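PDB 4NK6: mannuronan C5-epimerase from Pseudomonas syringae pv. tomato, which converts beta-D-mannuronate residues of alginate into alpha-L-guluronate in the periplasm and helps shield the new polymer from degradation on its way to the outer membrane. Local coordinates for residues 185-190 with 213-219; 239-245 with 261-267; 357-361 with 381-385; 368-372 with 409-415. One frame throughout, in Å; residues are numbered along the deposited sequence.

Contact 1: 185-190 with 213-219; sequences FVLTWG and GVSISQY
Both Trp189 (chi1 -77°) and Tyr219 (chi1 -69°) turn CG anti to the carbonyl carbon, and this brings the tyrosine ring over the rim of one indole face, the two side chains crossing at about a right angle. The planes are nearly parallel, 7° apart, but slid so far that there is little overlap. What sits over the tyrosine face is the CB of Trp189, a CH-pi contact 4.0 Å from the centroid of the Tyr219 ring, joined on that face by the amide of Gly190. At the indole edge, Trp189 CZ3 lies 3.5 Å from Gln218 O; that carbonyl accepts the hydroxyl of Ser217. The polar tips are fixed by outside partners: Trp189 NE1 by Gly63 and Tyr219 OH by Glu153.

Before the rings, along both segments, the backbones pair in parallel, from Val186 N to Gly213 O (2.7 Å) through to Ser217 N and Thr188 O (2.9 Å). Gly213 adopts backbone angles at which a CB would jam against the preceding carbonyl. One water ties Val186 O to Gly213 N and Ser215 OG. Leu187 and Ser215 share one face; on the other, with Val186 and Val214, Thr188 OG1 packs against Ile216 CD1 at 3.3 Å.

The pair fills one step of the parallel beta-helix: strand 150-152 bonds to strand 186-188, strand 246-251 follows strand 215-217, and helix 221-227 packs against Tyr219.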
loop_
_atom_site.group_PDB
_atom_site.type_symbol
_atom_site.label_atom_id
_atom_site.label_comp_id
_atom_site.label_asym_id
_atom_site.label_seq_id
_atom_site.Cartn_x
_atom_site.Cartn_y
_atom_site.Cartn_z
ATOM N N PHE A 185 -2.829 -0.050 -13.979
ATOM C CA PHE A 185 -2.330 0.227 -12.646
ATOM C C PHE A 185 -1.864 1.670 -12.583
ATOM O O PHE A 185 -1.787 2.359 -13.603
ATOM C CB PHE A 185 -1.170 -0.725 -12.301
ATOM C CG PHE A 185 -0.020 -0.655 -13.277
ATOM C CD1 PHE A 185 0.968 0.311 -13.143
ATOM C CD2 PHE A 185 0.072 -1.556 -14.329
ATOM C CE1 PHE A 185 2.011 0.387 -14.044
ATOM C CE2 PHE A 185 1.121 -1.493 -15.236
ATOM C CZ PHE A 185 2.092 -0.529 -15.098
ATOM N N VAL A 186 -1.560 2.129 -11.378
ATOM C CA VAL A 186 -0.958 3.450 -11.193
ATOM C C VAL A 186 0.423 3.261 -10.584
ATOM O O VAL A 186 0.607 2.427 -9.691
ATOM C CB VAL A 186 -1.798 4.350 -10.262
ATOM C CG1 VAL A 186 -1.146 5.736 -10.115
ATOM C CG2 VAL A 186 -3.230 4.494 -10.796
ATOM N N LEU A 187 1.396 4.012 -11.081
ATOM C CA LEU A 187 2.772 3.886 -10.622
ATOM C C LEU A 187 3.376 5.271 -10.562
ATOM O O LEU A 187 3.285 6.020 -11.524
ATOM C CB LEU A 187 3.585 3.015 -11.598
ATOM C CG LEU A 187 5.115 3.011 -11.441
ATOM C CD1 LEU A 187 5.512 2.476 -10.072
ATOM C CD2 LEU A 187 5.811 2.209 -12.549
ATOM N N THR A 188 3.967 5.628 -9.430
ATOM C CA THR A 188 4.707 6.886 -9.338
ATOM C C THR A 188 6.161 6.607 -8.974
ATOM O O THR A 188 6.466 5.576 -8.346
ATOM C CB THR A 188 4.070 7.881 -8.335
ATOM O OG1 THR A 188 4.321 7.446 -6.994
ATOM C CG2 THR A 188 2.566 7.982 -8.566
ATOM N N TRP A 189 7.044 7.521 -9.370
ATOM C CA TRP A 189 8.490 7.314 -9.272
ATOM C C TRP A 189 9.158 8.296 -8.315
ATOM O O TRP A 189 8.504 9.180 -7.765
ATOM C CB TRP A 189 9.161 7.436 -10.652
ATOM C CG TRP A 189 9.007 6.237 -11.554
ATOM C CD1 TRP A 189 8.426 6.213 -12.796
ATOM C CD2 TRP A 189 9.450 4.892 -11.293
ATOM N NE1 TRP A 189 8.479 4.935 -13.319
ATOM C CE2 TRP A 189 9.105 4.110 -12.420
ATOM C CE3 TRP A 189 10.110 4.275 -10.220
ATOM C CZ2 TRP A 189 9.391 2.740 -12.499
ATOM C CZ3 TRP A 189 10.391 2.908 -10.299
ATOM C CH2 TRP A 189 10.033 2.161 -11.429
ATOM N N GLY A 190 10.469 8.145 -8.135
ATOM C CA GLY A 190 11.223 9.022 -7.259
ATOM C C GLY A 190 11.040 10.487 -7.612
ATOM O O GLY A 190 11.053 10.849 -8.787
ATOM N N GLY A 213 -0.768 -2.336 -8.493
ATOM C CA GLY A 213 -2.053 -1.680 -8.299
ATOM C C GLY A 213 -1.917 -0.177 -8.226
ATOM O O GLY A 213 -2.084 0.522 -9.219
ATOM N N VAL A 214 -1.638 0.325 -7.028
ATOM C CA VAL A 214 -1.216 1.711 -6.844
ATOM C C VAL A 214 0.132 1.581 -6.161
ATOM O O VAL A 214 0.213 1.109 -5.033
ATOM C CB VAL A 214 -2.192 2.497 -5.950
ATOM C CG1 VAL A 214 -1.609 3.858 -5.573
ATOM C CG2 VAL A 214 -3.551 2.641 -6.635
ATOM N N SER A 215 1.193 1.947 -6.868
ATOM C CA SER A 215 2.548 1.729 -6.386
ATOM C C SER A 215 3.304 3.038 -6.355
ATOM O O SER A 215 3.355 3.742 -7.356
ATOM C CB SER A 215 3.304 0.753 -7.306
ATOM O OG SER A 215 2.709 -0.529 -7.298
ATOM N N ILE A 216 3.898 3.343 -5.203
ATOM C CA ILE A 216 4.703 4.543 -5.003
ATOM C C ILE A 216 6.147 4.066 -4.862
ATOM O O ILE A 216 6.434 3.250 -4.004
ATOM C CB ILE A 216 4.281 5.262 -3.703
ATOM C CG1 ILE A 216 2.751 5.387 -3.632
ATOM C CG2 ILE A 216 4.963 6.613 -3.576
ATOM C CD1 ILE A 216 2.150 6.291 -4.732
ATOM N N SER A 217 7.067 4.566 -5.679
ATOM C CA SER A 217 8.377 3.926 -5.717
ATOM C C SER A 217 9.550 4.813 -6.080
ATOM O O SER A 217 9.520 5.538 -7.075
ATOM C CB SER A 217 8.343 2.735 -6.691
ATOM O OG SER A 217 9.565 2.012 -6.682
ATOM N N GLN A 218 10.608 4.724 -5.285
ATOM C CA GLN A 218 11.892 5.257 -5.708
ATOM C C GLN A 218 12.319 4.521 -6.984
ATOM O O GLN A 218 11.899 3.381 -7.218
ATOM C CB GLN A 218 12.921 5.059 -4.588
ATOM C CG GLN A 218 14.342 5.524 -4.900
ATOM C CD GLN A 218 14.426 7.003 -5.289
ATOM O OE1 GLN A 218 14.154 7.370 -6.429
ATOM N NE2 GLN A 218 14.812 7.848 -4.340
ATOM N N TYR A 219 13.140 5.162 -7.812
ATOM C CA TYR A 219 13.721 4.495 -8.976
ATOM C C TYR A 219 14.571 3.299 -8.535
ATOM O O TYR A 219 14.927 3.185 -7.357
ATOM C CB TYR A 219 14.601 5.461 -9.769
ATOM C CG TYR A 219 13.848 6.560 -10.484
ATOM C CD1 TYR A 219 13.171 6.304 -11.668
ATOM C CD2 TYR A 219 13.831 7.863 -9.982
ATOM C CE1 TYR A 219 12.483 7.304 -12.329
ATOM C CE2 TYR A 219 13.147 8.871 -10.640
ATOM C CZ TYR A 219 12.478 8.583 -11.817
ATOM O OH TYR A 219 11.792 9.569 -12.486
HETATM O O HOH W 1 1.261 -0.324 -9.650
#

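Contact 2: 239-245 with 261-267; sequences SEFADMW and NTYRDNI
Asn266 reaches back to the preceding coil along its whole side chain. Its CB rests 3.4 Å from Met244 O. Beyond CG, OD1 accepts the amide of Met244 (Asn266 OD1 to Met244 N 2.9 Å) in the carbonyl plane, on a lone pair, and lies close to Met244 CB and CG. The other branch, ND2, makes a weak bond to Phe241 O (3.5 Å) and lies at the edge of the Tyr263 ring. The amide thus spans the bend at which each coil leaves its strand; just past it Ile267 N donates to Met244 O at 2.8 Å.

Such stacking of equivalent strands and turns is the hallmark of the right-handed beta-helix, and strands 240-242 and 262-264 run parallel at 8°. Inward, the near-parallel rings of Phe241 and Tyr263 are slid so far that they barely overlap, Phe241 CD1 coming 3.6 Å from Tyr263 CE1 over the tyrosine face. Outward, Arg264 lays its CG on Ala242 CB and offers the guanidinium edge to Glu240, a long salt bridge (Glu240 OE2 to Arg264 NH2 3.8 Å), with Asp265 a weak second partner at NE. Ser203 holds Asp243 OD2, and a water joins Asp243 OD1 to Asp265 O.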
loop_
_atom_site.group_PDB
_atom_site.type_symbol
_atom_site.label_atom_id
_atom_site.label_comp_id
_atom_site.label_asym_id
_atom_site.label_seq_id
_atom_site.Cartn_x
_atom_site.Cartn_y
_atom_site.Cartn_z
ATOM N N SER A 239 -10.656 7.361 0.330
ATOM C CA SER A 239 -10.880 6.747 -0.962
ATOM C C SER A 239 -11.242 5.275 -0.808
ATOM O O SER A 239 -11.324 4.764 0.303
ATOM C CB SER A 239 -9.638 6.929 -1.841
ATOM O OG SER A 239 -9.474 8.317 -2.102
ATOM N N GLU A 240 -11.468 4.593 -1.922
ATOM C CA GLU A 240 -11.871 3.199 -1.851
ATOM C C GLU A 240 -11.222 2.382 -2.961
ATOM O O GLU A 240 -11.252 2.771 -4.126
ATOM C CB GLU A 240 -13.405 3.087 -1.883
ATOM C CG GLU A 240 -13.911 1.648 -1.895
ATOM C CD GLU A 240 -15.383 1.529 -1.525
ATOM O OE1 GLU A 240 -15.826 2.226 -0.590
ATOM O OE2 GLU A 240 -16.096 0.731 -2.169
ATOM N N PHE A 241 -10.616 1.261 -2.575
ATOM C CA PHE A 241 -9.864 0.406 -3.491
ATOM C C PHE A 241 -10.366 -1.022 -3.358
ATOM O O PHE A 241 -10.410 -1.570 -2.257
ATOM C CB PHE A 241 -8.361 0.493 -3.175
ATOM C CG PHE A 241 -7.832 1.898 -3.223
ATOM C CD1 PHE A 241 -7.920 2.721 -2.110
ATOM C CD2 PHE A 241 -7.299 2.411 -4.397
ATOM C CE1 PHE A 241 -7.458 4.040 -2.159
ATOM C CE2 PHE A 241 -6.845 3.729 -4.456
ATOM C CZ PHE A 241 -6.927 4.542 -3.337
ATOM N N ALA A 242 -10.748 -1.618 -4.483
ATOM C CA ALA A 242 -11.356 -2.939 -4.480
ATOM C C ALA A 242 -10.794 -3.798 -5.608
ATOM O O ALA A 242 -10.486 -3.287 -6.680
ATOM C CB ALA A 242 -12.875 -2.814 -4.623
ATOM N N ASP A 243 -10.672 -5.099 -5.359
ATOM C CA ASP A 243 -10.268 -6.053 -6.396
ATOM C C ASP A 243 -8.870 -5.758 -6.964
ATOM O O ASP A 243 -8.546 -6.164 -8.086
ATOM C CB ASP A 243 -11.305 -6.097 -7.529
ATOM C CG ASP A 243 -11.176 -7.353 -8.391
ATOM O OD1 ASP A 243 -11.163 -8.454 -7.811
ATOM O OD2 ASP A 243 -11.053 -7.239 -9.628
ATOM N N MET A 244 -8.061 -5.036 -6.187
ATOM C CA MET A 244 -6.690 -4.711 -6.563
ATOM C C MET A 244 -5.774 -5.886 -6.243
ATOM O O MET A 244 -5.995 -6.597 -5.261
ATOM C CB MET A 244 -6.196 -3.492 -5.777
ATOM C CG MET A 244 -7.216 -2.334 -5.662
ATOM S SD MET A 244 -7.252 -1.193 -7.052
ATOM C CE MET A 244 -5.696 -0.334 -6.793
ATOM N N TRP A 245 -4.730 -6.076 -7.044
ATOM C CA TRP A 245 -3.733 -7.115 -6.734
ATOM C C TRP A 245 -3.070 -6.816 -5.379
ATOM O O TRP A 245 -3.133 -7.638 -4.459
ATOM C CB TRP A 245 -2.720 -7.249 -7.885
ATOM C CG TRP A 245 -1.622 -8.252 -7.660
ATOM C CD1 TRP A 245 -0.319 -7.978 -7.374
ATOM C CD2 TRP A 245 -1.727 -9.682 -7.732
ATOM N NE1 TRP A 245 0.392 -9.146 -7.243
ATOM C CE2 TRP A 245 -0.446 -10.207 -7.466
ATOM C CE3 TRP A 245 -2.780 -10.569 -7.980
ATOM C CZ2 TRP A 245 -0.187 -11.582 -7.436
ATOM C CZ3 TRP A 245 -2.517 -11.941 -7.957
ATOM C CH2 TRP A 245 -1.232 -12.428 -7.680
ATOM N N ASN A 261 -9.392 5.400 4.323
ATOM C CA ASN A 261 -9.762 4.653 3.127
ATOM C C ASN A 261 -10.457 3.344 3.435
ATOM O O ASN A 261 -10.356 2.829 4.537
ATOM C CB ASN A 261 -8.531 4.355 2.275
ATOM C CG ASN A 261 -7.762 5.607 1.913
ATOM O OD1 ASN A 261 -8.231 6.432 1.129
ATOM N ND2 ASN A 261 -6.574 5.759 2.490
ATOM N N THR A 262 -11.168 2.816 2.446
ATOM C CA THR A 262 -11.680 1.458 2.510
ATOM C C THR A 262 -10.933 0.600 1.489
ATOM O O THR A 262 -10.937 0.899 0.288
ATOM C CB THR A 262 -13.208 1.415 2.251
ATOM O OG1 THR A 262 -13.903 2.004 3.360
ATOM C CG2 THR A 262 -13.683 -0.012 2.092
ATOM N N TYR A 263 -10.266 -0.441 1.982
ATOM C CA TYR A 263 -9.594 -1.429 1.146
ATOM C C TYR A 263 -10.373 -2.728 1.236
ATOM O O TYR A 263 -10.283 -3.447 2.231
ATOM C CB TYR A 263 -8.141 -1.649 1.612
ATOM C CG TYR A 263 -7.223 -0.519 1.216
ATOM C CD1 TYR A 263 -6.556 -0.543 -0.000
ATOM C CD2 TYR A 263 -7.066 0.598 2.034
ATOM C CE1 TYR A 263 -5.732 0.500 -0.391
ATOM C CE2 TYR A 263 -6.242 1.649 1.658
ATOM C CZ TYR A 263 -5.579 1.594 0.443
ATOM O OH TYR A 263 -4.765 2.635 0.052
ATOM N N ARG A 264 -11.148 -3.029 0.202
ATOM C CA ARG A 264 -12.078 -4.146 0.285
ATOM C C ARG A 264 -11.833 -5.189 -0.800
ATOM O O ARG A 264 -11.673 -4.850 -1.973
ATOM C CB ARG A 264 -13.529 -3.642 0.232
ATOM C CG ARG A 264 -13.866 -2.861 -1.036
ATOM C CD ARG A 264 -15.333 -2.419 -1.071
ATOM N NE ARG A 264 -16.260 -3.536 -0.899
ATOM C CZ ARG A 264 -17.582 -3.399 -0.789
ATOM N NH1 ARG A 264 -18.356 -4.468 -0.631
ATOM N NH2 ARG A 264 -18.136 -2.191 -0.839
ATOM N N ASP A 265 -11.800 -6.457 -0.395
ATOM C CA ASP A 265 -11.778 -7.565 -1.342
ATOM C C ASP A 265 -10.606 -7.476 -2.320
ATOM O O ASP A 265 -10.744 -7.801 -3.504
ATOM C CB ASP A 265 -13.104 -7.615 -2.114
ATOM C CG ASP A 265 -14.309 -7.566 -1.186
ATOM O OD1 ASP A 265 -14.290 -8.274 -0.160
ATOM O OD2 ASP A 265 -15.258 -6.805 -1.464
ATOM N N ASN A 266 -9.461 -7.018 -1.837
ATOM C CA ASN A 266 -8.262 -7.041 -2.670
ATOM C C ASN A 266 -7.644 -8.427 -2.690
ATOM O O ASN A 266 -7.951 -9.252 -1.832
ATOM C CB ASN A 266 -7.280 -5.976 -2.211
ATOM C CG ASN A 266 -7.875 -4.589 -2.329
ATOM O OD1 ASN A 266 -8.169 -4.133 -3.432
ATOM N ND2 ASN A 266 -8.105 -3.933 -1.197
ATOM N N ILE A 267 -6.787 -8.698 -3.669
ATOM C CA ILE A 267 -6.384 -10.073 -3.907
ATOM C C ILE A 267 -5.301 -10.560 -2.943
ATOM O O ILE A 267 -5.529 -11.493 -2.169
ATOM C CB ILE A 267 -5.934 -10.310 -5.374
ATOM C CG1 ILE A 267 -6.935 -9.689 -6.355
ATOM C CG2 ILE A 267 -5.718 -11.802 -5.626
ATOM C CD1 ILE A 267 -8.390 -10.144 -6.178
HETATM O O HOH W 2 -12.358 -8.633 -5.513
#

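Contact 3: 357-361 with 381-385; sequences NRVIA and VAMAN
Two successive coils of the right-handed beta-helix stack here, strand 358-360 lying against strand 381-383, and an asparagine at the following turn fastens them together. Asn385 donates from ND2 to Val359 O at 3.1 Å. That carbonyl already accepts the amide of Met383 (Met383 N to Val359 O 3.0 Å), and the two donors approach from opposite faces of its plane, the asparagine well above it. The side chain of Asn385 gets there with CG anti to the carbonyl carbon (chi1 -62°), which swings the amide back over the neighbouring coil. Outside the pair, Asn385 ND2 bonds to Asn425 and its OD1 receives Asn362 N, so a second shell fixes the rotation of the amide.

The remaining backbone bonds are regular. Val359 N to Val381 O is the shortest, 2.7 Å, and Ala361 N reaches Met383 O at the start of the turn. Val359 and Ala382 are buried on one face of the strands. On the other, partly exposed face, Ile360 bends its CD1 towards the next coil, 4.0 Å from Met383 CB and 4.3 Å from Val381 CG1.

At the opposite end of the strand, the side chain of Asn357 bonds to those of Asn334 and Asn380. Files of asparagines passing hydrogen bonds from coil to coil are a recognised feature of parallel beta-helices, the fold to which this pairing belongs.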
loop_
_atom_site.group_PDB
_atom_site.type_symbol
_atom_site.label_atom_id
_atom_site.label_comp_id
_atom_site.label_asym_id
_atom_site.label_seq_id
_atom_site.Cartn_x
_atom_site.Cartn_y
_atom_site.Cartn_z
ATOM N N ASN A 357 -4.333 -1.910 21.287
ATOM C CA ASN A 357 -5.051 -2.564 20.204
ATOM C C ASN A 357 -6.087 -3.510 20.766
ATOM O O ASN A 357 -5.872 -4.129 21.799
ATOM C CB ASN A 357 -4.094 -3.352 19.320
ATOM C CG ASN A 357 -3.061 -2.473 18.679
ATOM O OD1 ASN A 357 -3.353 -1.766 17.719
ATOM N ND2 ASN A 357 -1.839 -2.503 19.209
ATOM N N ARG A 358 -7.209 -3.621 20.073
ATOM C CA ARG A 358 -8.237 -4.567 20.453
ATOM C C ARG A 358 -8.249 -5.686 19.423
ATOM O O ARG A 358 -8.724 -5.515 18.300
ATOM C CB ARG A 358 -9.587 -3.859 20.562
ATOM C CG ARG A 358 -9.655 -2.914 21.767
ATOM C CD ARG A 358 -10.970 -2.162 21.826
ATOM N NE ARG A 358 -11.004 -1.098 20.838
ATOM C CZ ARG A 358 -10.557 0.131 21.063
ATOM N NH1 ARG A 358 -10.048 0.441 22.249
ATOM N NH2 ARG A 358 -10.632 1.047 20.112
ATOM N N VAL A 359 -7.678 -6.822 19.813
ATOM C CA VAL A 359 -7.471 -7.943 18.912
ATOM C C VAL A 359 -8.445 -9.056 19.281
ATOM O O VAL A 359 -8.256 -9.766 20.268
ATOM C CB VAL A 359 -6.007 -8.421 18.989
ATOM C CG1 VAL A 359 -5.702 -9.359 17.869
ATOM C CG2 VAL A 359 -5.074 -7.217 18.905
ATOM N N ILE A 360 -9.495 -9.200 18.483
ATOM C CA ILE A 360 -10.668 -9.955 18.898
ATOM C C ILE A 360 -11.047 -11.022 17.887
ATOM O O ILE A 360 -11.159 -10.732 16.706
ATOM C CB ILE A 360 -11.905 -9.011 19.011
ATOM C CG1 ILE A 360 -11.552 -7.725 19.764
ATOM C CG2 ILE A 360 -13.074 -9.749 19.649
ATOM C CD1 ILE A 360 -11.137 -7.948 21.236
ATOM N N ALA A 361 -11.272 -12.246 18.355
ATOM C CA ALA A 361 -11.872 -13.294 17.531
ATOM C C ALA A 361 -11.160 -13.544 16.207
ATOM O O ALA A 361 -11.808 -13.808 15.206
ATOM C CB ALA A 361 -13.392 -13.006 17.285
ATOM N N VAL A 381 -5.742 -5.463 24.316
ATOM C CA VAL A 381 -6.793 -6.389 24.678
ATOM C C VAL A 381 -6.833 -7.490 23.627
ATOM O O VAL A 381 -7.041 -7.213 22.446
ATOM C CB VAL A 381 -8.150 -5.686 24.728
ATOM C CG1 VAL A 381 -9.249 -6.702 24.914
ATOM C CG2 VAL A 381 -8.170 -4.629 25.847
ATOM N N ALA A 382 -6.613 -8.731 24.056
ATOM C CA ALA A 382 -6.690 -9.881 23.162
ATOM C C ALA A 382 -7.732 -10.838 23.710
ATOM O O ALA A 382 -7.524 -11.490 24.733
ATOM C CB ALA A 382 -5.331 -10.580 23.050
ATOM N N MET A 383 -8.863 -10.918 23.024
ATOM C CA MET A 383 -9.983 -11.679 23.535
ATOM C C MET A 383 -10.599 -12.572 22.482
ATOM O O MET A 383 -10.740 -12.174 21.324
ATOM C CB MET A 383 -11.060 -10.730 24.061
ATOM C CG MET A 383 -10.824 -10.222 25.473
ATOM S SD MET A 383 -12.365 -9.578 26.181
ATOM C CE MET A 383 -13.346 -11.078 26.296
ATOM N N ALA A 384 -10.967 -13.774 22.901
ATOM C CA ALA A 384 -11.777 -14.666 22.084
ATOM C C ALA A 384 -11.085 -15.105 20.799
ATOM O O ALA A 384 -11.745 -15.505 19.848
ATOM C CB ALA A 384 -13.145 -14.020 21.771
ATOM N N ASN A 385 -9.759 -15.025 20.768
ATOM C CA ASN A 385 -9.020 -15.556 19.635
ATOM C C ASN A 385 -9.023 -17.062 19.704
ATOM O O ASN A 385 -9.134 -17.635 20.786
ATOM C CB ASN A 385 -7.598 -14.992 19.599
ATOM C CG ASN A 385 -7.589 -13.484 19.419
ATOM O OD1 ASN A 385 -7.815 -12.981 18.319
ATOM N ND2 ASN A 385 -7.358 -12.753 20.506
#

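Contact 4: 368-372 with 409-415; sequences RVRNS and FDAQVSL
Apolar packing joins Val369 to Val413 and Leu415: Val369 CG1 meets Val413 CG2 obliquely at 3.9 Å, and its other branch, CG2, lies 4.2 Å from Leu415 CD2. All three side chains are buried.

Direct backbone bonding is sparse. Ser414 N donates to Ser372 O at 3.1 Å, and the same oxygen receives a CA-H...O contact from Val413. A water adds a bridge, donating to Asn371 O (2.8 Å) and accepting from Asp410 N.

Around the turn, the amide of Asn371 wedges against the incoming loop, with OD1 3.3 Å from Ala411 CA and ND2 near the Phe409 ring, their planes 34° apart. Its ND2 is held by Glu348 and by the carbonyl of the dimethylated lysine at position 395. Ala411 centres an inverse gamma turn that redirects the chain, closed by Gln412 N to Asp410 O.

A long loop thus returns to its coil against the corner after strand 367-370, the kind of insertion between strands that parallel beta-helices commonly carry.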
loop_
_atom_site.group_PDB
_atom_site.type_symbol
_atom_site.label_atom_id
_atom_site.label_comp_id
_atom_site.label_asym_id
_atom_site.label_seq_id
_atom_site.Cartn_x
_atom_site.Cartn_y
_atom_site.Cartn_z
ATOM N N ARG A 368 1.011 -12.518 17.654
ATOM C CA ARG A 368 2.108 -13.471 17.560
ATOM C C ARG A 368 3.429 -12.759 17.278
ATOM O O ARG A 368 3.503 -11.879 16.419
ATOM C CB ARG A 368 1.827 -14.553 16.507
ATOM C CG ARG A 368 2.984 -15.554 16.360
ATOM C CD ARG A 368 2.541 -16.872 15.716
ATOM N NE ARG A 368 2.175 -16.736 14.305
ATOM C CZ ARG A 368 2.995 -17.000 13.291
ATOM N NH1 ARG A 368 2.561 -16.877 12.041
ATOM N NH2 ARG A 368 4.246 -17.390 13.523
ATOM N N VAL A 369 4.466 -13.136 18.019
ATOM C CA VAL A 369 5.775 -12.512 17.880
ATOM C C VAL A 369 6.818 -13.583 17.636
ATOM O O VAL A 369 7.056 -14.416 18.500
ATOM C CB VAL A 369 6.171 -11.743 19.162
ATOM C CG1 VAL A 369 7.522 -11.070 18.983
ATOM C CG2 VAL A 369 5.099 -10.708 19.523
ATOM N N ARG A 370 7.439 -13.559 16.460
ATOM C CA ARG A 370 8.438 -14.561 16.115
ATOM C C ARG A 370 9.795 -13.886 15.921
ATOM O O ARG A 370 9.897 -12.905 15.185
ATOM C CB ARG A 370 8.037 -15.311 14.836
ATOM C CG ARG A 370 8.947 -16.512 14.491
ATOM C CD ARG A 370 8.594 -17.125 13.127
ATOM N NE ARG A 370 9.158 -16.373 12.002
ATOM C CZ ARG A 370 8.928 -16.653 10.718
ATOM N NH1 ARG A 370 9.496 -15.922 9.766
ATOM N NH2 ARG A 370 8.134 -17.665 10.384
ATOM N N ASN A 371 10.819 -14.408 16.597
ATOM C CA ASN A 371 12.202 -13.953 16.405
ATOM C C ASN A 371 12.380 -12.447 16.519
ATOM O O ASN A 371 13.167 -11.865 15.774
ATOM C CB ASN A 371 12.746 -14.399 15.039
ATOM C CG ASN A 371 12.959 -15.900 14.948
ATOM O OD1 ASN A 371 13.192 -16.570 15.952
ATOM N ND2 ASN A 371 12.890 -16.432 13.734
ATOM N N SER A 372 11.640 -11.817 17.428
ATOM C CA SER A 372 11.708 -10.368 17.593
ATOM C C SER A 372 12.009 -10.000 19.044
ATOM O O SER A 372 11.393 -10.542 19.966
ATOM C CB SER A 372 10.376 -9.733 17.164
ATOM O OG SER A 372 9.999 -10.186 15.874
ATOM N N PHE A 409 18.361 -12.492 10.320
ATOM C CA PHE A 409 17.440 -12.696 11.428
ATOM C C PHE A 409 18.217 -13.233 12.615
ATOM O O PHE A 409 19.345 -13.695 12.470
ATOM C CB PHE A 409 16.363 -13.713 11.042
ATOM C CG PHE A 409 16.850 -15.136 11.047
ATOM C CD1 PHE A 409 17.566 -15.642 9.973
ATOM C CD2 PHE A 409 16.607 -15.962 12.134
ATOM C CE1 PHE A 409 18.022 -16.949 9.978
ATOM C CE2 PHE A 409 17.064 -17.267 12.148
ATOM C CZ PHE A 409 17.773 -17.763 11.065
ATOM N N ASP A 410 17.597 -13.190 13.787
ATOM C CA ASP A 410 18.183 -13.801 14.969
ATOM C C ASP A 410 17.104 -14.508 15.790
ATOM O O ASP A 410 16.074 -13.914 16.128
ATOM C CB ASP A 410 18.917 -12.756 15.810
ATOM C CG ASP A 410 19.598 -13.363 17.016
ATOM O OD1 ASP A 410 20.109 -14.497 16.897
ATOM O OD2 ASP A 410 19.610 -12.714 18.085
ATOM N N ALA A 411 17.342 -15.782 16.093
ATOM C CA ALA A 411 16.352 -16.622 16.764
ATOM C C ALA A 411 16.233 -16.329 18.264
ATOM O O ALA A 411 16.525 -17.183 19.098
ATOM C CB ALA A 411 16.658 -18.100 16.527
ATOM N N GLN A 412 15.810 -15.115 18.599
ATOM C CA GLN A 412 15.545 -14.752 19.986
ATOM C C GLN A 412 14.237 -13.976 20.064
ATOM O O GLN A 412 13.884 -13.231 19.139
ATOM C CB GLN A 412 16.685 -13.919 20.574
ATOM C CG GLN A 412 18.045 -14.582 20.501
ATOM C CD GLN A 412 18.948 -14.199 21.656
ATOM O OE1 GLN A 412 18.743 -14.639 22.788
ATOM N NE2 GLN A 412 19.958 -13.379 21.375
ATOM N N VAL A 413 13.511 -14.167 21.161
ATOM C CA VAL A 413 12.274 -13.432 21.383
ATOM C C VAL A 413 12.264 -12.822 22.786
ATOM O O VAL A 413 12.605 -13.477 23.766
ATOM C CB VAL A 413 11.018 -14.317 21.120
ATOM C CG1 VAL A 413 10.864 -15.420 22.180
ATOM C CG2 VAL A 413 9.760 -13.458 21.029
ATOM N N SER A 414 11.920 -11.547 22.881
ATOM C CA SER A 414 11.745 -10.945 24.194
ATOM C C SER A 414 10.675 -9.866 24.157
ATOM O O SER A 414 10.522 -9.148 23.162
ATOM C CB SER A 414 13.052 -10.370 24.722
ATOM O OG SER A 414 13.355 -9.161 24.065
ATOM N N LEU A 415 9.922 -9.755 25.241
ATOM C CA LEU A 415 8.920 -8.714 25.294
ATOM C C LEU A 415 8.617 -8.217 26.697
ATOM O O LEU A 415 9.001 -8.830 27.698
ATOM C CB LEU A 415 7.652 -9.144 24.559
ATOM C CG LEU A 415 7.123 -10.551 24.788
ATOM C CD1 LEU A 415 6.186 -10.565 25.971
ATOM C CD2 LEU A 415 6.423 -11.045 23.536
HETATM O O HOH W 3 15.232 -11.596 13.923
#

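Overall arrangement
The four contacts sample the stacked coils of one beta-helix. Contacts 1 and 2 come first along the chain, in series, with centres about 17 Å apart; they touch where Val214 CG2 meets Met244 CE at 3.7 Å. The centres of contacts 2 and 3 are about 24 Å apart. Contacts 3 and 4 alternate their segments in sequence, strand 358-360 being followed by strand 367-370. Contacts 2, 3 and 4 share one run of strands; contact 4 joins its strand 414-418 to strand 367-370 of the run that holds contact 1. The side chain of Ser217 is about 9 Å from that of His274, the inferred proton acceptor. Contacts 3 and 4 lie farther along the solenoid, away from that site.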